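Berberine bridge enzyme-like 28 (Arabidopsis thaliana, PDB 5D79) is a secreted, FAD-dependent oxidoreductase of the berberine bridge enzyme-like family that takes part in the plant's adaptation to salt stress. Local coordinates at residues 385-390 against 451-456. Residues are numbered along the deposited sequence; the frame is centred on the assembly and turned at random.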
ATOM      1  N   TRP A 385      -9.080  16.580 -15.641  1.00 22.22           N
ATOM      2  CA  TRP A 385     -10.383  16.083 -16.087  1.00 20.38           C
ATOM      3  C   TRP A 385     -10.337  15.769 -17.587  1.00 21.37           C
ATOM      4  O   TRP A 385     -10.790  14.709 -18.036  1.00 20.01           O
ATOM      5  CB  TRP A 385     -11.489  17.108 -15.791  1.00 18.69           C
ATOM      6  CG  TRP A 385     -12.865  16.671 -16.214  1.00 19.01           C
ATOM      7  CD1 TRP A 385     -13.321  16.488 -17.493  1.00 18.50           C
ATOM      8  CD2 TRP A 385     -13.968  16.383 -15.355  1.00 20.16           C
ATOM      9  NE1 TRP A 385     -14.636  16.092 -17.475  1.00 17.66           N
ATOM     10  CE2 TRP A 385     -15.057  16.021 -16.176  1.00 19.55           C
ATOM     11  CE3 TRP A 385     -14.142  16.394 -13.969  1.00 19.89           C
ATOM     12  CZ2 TRP A 385     -16.298  15.679 -15.656  1.00 24.60           C
ATOM     13  CZ3 TRP A 385     -15.375  16.063 -13.457  1.00 21.29           C
ATOM     14  CH2 TRP A 385     -16.436  15.709 -14.295  1.00 24.96           C
ATOM     15  N   ARG A 386      -9.788  16.707 -18.354  1.00 22.47           N
ATOM     16  CA  ARG A 386      -9.674  16.550 -19.795  1.00 21.16           C
ATOM     17  C   ARG A 386      -8.877  15.297 -20.168  1.00 21.94           C
ATOM     18  O   ARG A 386      -9.236  14.583 -21.090  1.00 22.82           O
ATOM     19  CB  ARG A 386      -9.021  17.784 -20.418  1.00 18.47           C
ATOM     20  CG  ARG A 386      -8.920  17.712 -21.921  1.00 20.27           C
ATOM     21  CD  ARG A 386      -8.010  18.787 -22.463  1.00 24.44           C
ATOM     22  NE  ARG A 386      -6.604  18.466 -22.248  1.00 28.59           N
ATOM     23  CZ  ARG A 386      -5.931  17.565 -22.957  1.00 29.19           C
ATOM     24  NH1 ARG A 386      -6.537  16.883 -23.916  1.00 29.86           N
ATOM     25  NH2 ARG A 386      -4.652  17.338 -22.700  1.00 29.61           N
ATOM     26  N   ARG A 387      -7.801  15.023 -19.446  1.00 21.11           N
ATOM     27  CA  ARG A 387      -6.949  13.906 -19.819  1.00 24.21           C
ATOM     28  C   ARG A 387      -7.637  12.548 -19.588  1.00 21.40           C
ATOM     29  O   ARG A 387      -7.307  11.560 -20.233  1.00 18.64           O
ATOM     30  CB  ARG A 387      -5.612  14.003 -19.073  1.00 25.00           C
ATOM     31  CG  ARG A 387      -4.641  15.035 -19.693  1.00 26.36           C
ATOM     32  CD  ARG A 387      -3.625  15.528 -18.679  1.00 27.70           C
ATOM     33  NE  ARG A 387      -2.687  16.509 -19.221  1.00 23.26           N
ATOM     34  CZ  ARG A 387      -1.478  16.199 -19.666  1.00 24.36           C
ATOM     35  NH1 ARG A 387      -0.677  17.138 -20.141  1.00 26.58           N
ATOM     36  NH2 ARG A 387      -1.075  14.939 -19.641  1.00 25.33           N
ATOM     37  N   LEU A 388      -8.620  12.508 -18.697  1.00 18.64           N
ATOM     38  CA  LEU A 388      -9.352  11.271 -18.448  1.00 18.05           C
ATOM     39  C   LEU A 388     -10.332  10.931 -19.575  1.00 18.08           C
ATOM     40  O   LEU A 388     -10.805   9.800 -19.681  1.00 18.38           O
ATOM     41  CB  LEU A 388     -10.092  11.356 -17.112  1.00 19.14           C
ATOM     42  CG  LEU A 388      -9.242  11.070 -15.873  1.00 21.45           C
ATOM     43  CD1 LEU A 388      -9.871  11.696 -14.659  1.00 19.83           C
ATOM     44  CD2 LEU A 388      -9.092   9.577 -15.667  1.00 20.41           C
ATOM     45  N   GLU A 389     -10.626  11.907 -20.426  1.00 18.98           N
ATOM     46  CA  GLU A 389     -11.441  11.659 -21.608  1.00 20.48           C
ATOM     47  C   GLU A 389     -10.670  10.872 -22.676  1.00 22.29           C
ATOM     48  O   GLU A 389     -11.253  10.436 -23.673  1.00 21.65           O
ATOM     49  CB  GLU A 389     -11.944  12.976 -22.190  1.00 23.07           C
ATOM     50  CG  GLU A 389     -12.514  13.927 -21.153  1.00 28.94           C
ATOM     51  CD  GLU A 389     -13.021  15.230 -21.761  1.00 36.97           C
ATOM     52  OE1 GLU A 389     -12.700  15.510 -22.937  1.00 41.19           O
ATOM     53  OE2 GLU A 389     -13.746  15.973 -21.066  1.00 38.85           O
ATOM     54  N   ALA A 390      -9.363  10.707 -22.469  1.00 24.26           N
ATOM     55  CA  ALA A 390      -8.498   9.968 -23.395  1.00 23.20           C
ATOM     56  C   ALA A 390      -8.943   8.517 -23.520  1.00 26.31           C
ATOM     57  O   ALA A 390      -9.393   7.927 -22.542  1.00 25.65           O
ATOM     58  CB  ALA A 390      -7.044  10.037 -22.938  1.00 23.01           C
ATOM     59  N   VAL A 451      -0.006   7.898 -17.903  1.00 16.19           N
ATOM     60  CA  VAL A 451       0.258   8.125 -16.487  1.00 17.33           C
ATOM     61  C   VAL A 451       1.465   9.057 -16.304  1.00 17.68           C
ATOM     62  O   VAL A 451       1.471   9.924 -15.424  1.00 18.74           O
ATOM     63  CB  VAL A 451       0.495   6.782 -15.742  1.00 15.40           C
ATOM     64  CG1 VAL A 451       0.858   7.018 -14.287  1.00 18.50           C
ATOM     65  CG2 VAL A 451      -0.737   5.905 -15.823  1.00 14.81           C
ATOM     66  N   ASP A 452       2.478   8.896 -17.149  1.00 18.83           N
ATOM     67  CA  ASP A 452       3.667   9.753 -17.087  1.00 22.73           C
ATOM     68  C   ASP A 452       3.324  11.214 -17.424  1.00 20.69           C
ATOM     69  O   ASP A 452       3.862  12.149 -16.824  1.00 19.01           O
ATOM     70  CB  ASP A 452       4.761   9.222 -18.039  1.00 26.68           C
ATOM     71  CG  ASP A 452       6.108   9.936 -17.861  1.00 36.12           C
ATOM     72  OD1 ASP A 452       6.856   9.583 -16.917  1.00 40.22           O
ATOM     73  OD2 ASP A 452       6.427  10.840 -18.670  1.00 35.98           O
ATOM     74  N   SER A 453       2.404  11.393 -18.370  1.00 21.62           N
ATOM     75  CA  SER A 453       2.105  12.712 -18.922  1.00 21.06           C
ATOM     76  C   SER A 453       1.308  13.594 -17.960  1.00 19.20           C
ATOM     77  O   SER A 453       1.573  14.793 -17.851  1.00 22.35           O
ATOM     78  CB  SER A 453       1.353  12.566 -20.249  1.00 21.09           C
ATOM     79  OG  SER A 453       1.180  13.822 -20.879  1.00 24.60           O
ATOM     80  N   VAL A 454       0.340  13.005 -17.262  1.00 18.35           N
ATOM     81  CA  VAL A 454      -0.465  13.757 -16.301  1.00 17.46           C
ATOM     82  C   VAL A 454       0.399  14.122 -15.090  1.00 16.66           C
ATOM     83  O   VAL A 454       0.278  15.212 -14.537  1.00 19.49           O
ATOM     84  CB  VAL A 454      -1.764  12.968 -15.858  1.00 17.67           C
ATOM     85  CG1 VAL A 454      -1.440  11.638 -15.192  1.00 14.36           C
ATOM     86  CG2 VAL A 454      -2.638  13.816 -14.945  1.00 14.34           C
ATOM     87  N   TYR A 455       1.289  13.214 -14.709  1.00 16.07           N
ATOM     88  CA  TYR A 455       2.217  13.442 -13.608  1.00 17.31           C
ATOM     89  C   TYR A 455       3.147  14.606 -13.923  1.00 19.93           C
ATOM     90  O   TYR A 455       3.340  15.513 -13.099  1.00 16.41           O
ATOM     91  CB  TYR A 455       3.015  12.172 -13.342  1.00 17.94           C
ATOM     92  CG  TYR A 455       4.072  12.236 -12.251  1.00 17.18           C
ATOM     93  CD1 TYR A 455       5.385  12.618 -12.537  1.00 17.26           C
ATOM     94  CD2 TYR A 455       3.778  11.842 -10.950  1.00 17.51           C
ATOM     95  CE1 TYR A 455       6.361  12.640 -11.549  1.00 16.03           C
ATOM     96  CE2 TYR A 455       4.755  11.860  -9.957  1.00 18.14           C
ATOM     97  CZ  TYR A 455       6.039  12.256 -10.266  1.00 15.63           C
ATOM     98  OH  TYR A 455       6.993  12.267  -9.286  1.00 14.70           O
ATOM     99  N   GLU A 456       3.723  14.578 -15.122  1.00 22.03           N
ATOM    100  CA  GLU A 456       4.555  15.688 -15.572  1.00 23.80           C
ATOM    101  C   GLU A 456       3.748  16.995 -15.549  1.00 21.73           C
ATOM    102  O   GLU A 456       4.251  18.033 -15.117  1.00 19.12           O
ATOM    103  CB  GLU A 456       5.122  15.426 -16.973  1.00 22.70           C
ATOM    104  CG  GLU A 456       6.143  14.300 -17.040  1.00 24.17           C
ATOM    105  CD  GLU A 456       7.285  14.474 -16.060  1.00 26.62           C
ATOM    106  OE1 GLU A 456       7.934  15.536 -16.094  1.00 29.45           O
ATOM    107  OE2 GLU A 456       7.530  13.553 -15.251  1.00 28.27           O
TER
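Arg387 of helix 378-388 faces Ser453 and Val454 of helix 441-458, and the backbones come nearest at Arg387 and Val454, whose CA atoms stand 7.4 Å apart. That spacing is bridged mainly by one long side chain, and the two segments bury just 134 Å² between them. The CB of Arg387 points toward the other helix; CG lies anti to the carbonyl carbon (chi1 -78°) and the chain runs extended from CG to NE, which carries the guanidinium across the gap. Arg387 NH2 donates a hydrogen bond to Ser453 OG, 2.8 Å away and nearly straight at 161°. The hydroxyl oxygen sits at the edge of the guanidinium, 9° out of its plane. With its hydroxyl swung beside the carbonyl carbon, Ser453 presents OG to the arginine. Nearer the backbone along the same arginine side chain, Arg387 CD lies 4.2 Å from Val454 CG2, a loose aliphatic contact, while Val454 also packs on Tyr429 of strand 425-434. The guanidinium is held from its own helix as well: NE forms a salt bridge with Glu383, one turn earlier, so the group spans a carboxylate on one helix and a hydroxyl on the neighbouring one. Arg387 O accepts a hydrogen bond from Trp450 NE1, a second polar link between the helices, and Leu388 packs on Trp450. Both helices lie against the large antiparallel sheet, helix 378-388 touching strand 298-306 and helix 441-458 touching strands 425-434 and 363-372: two helices packed side by side on the seven-stranded antiparallel sheet of an alpha+beta domain, consistent with the substrate-binding domain of berberine bridge enzyme-like proteins, away from the annotated FAD site.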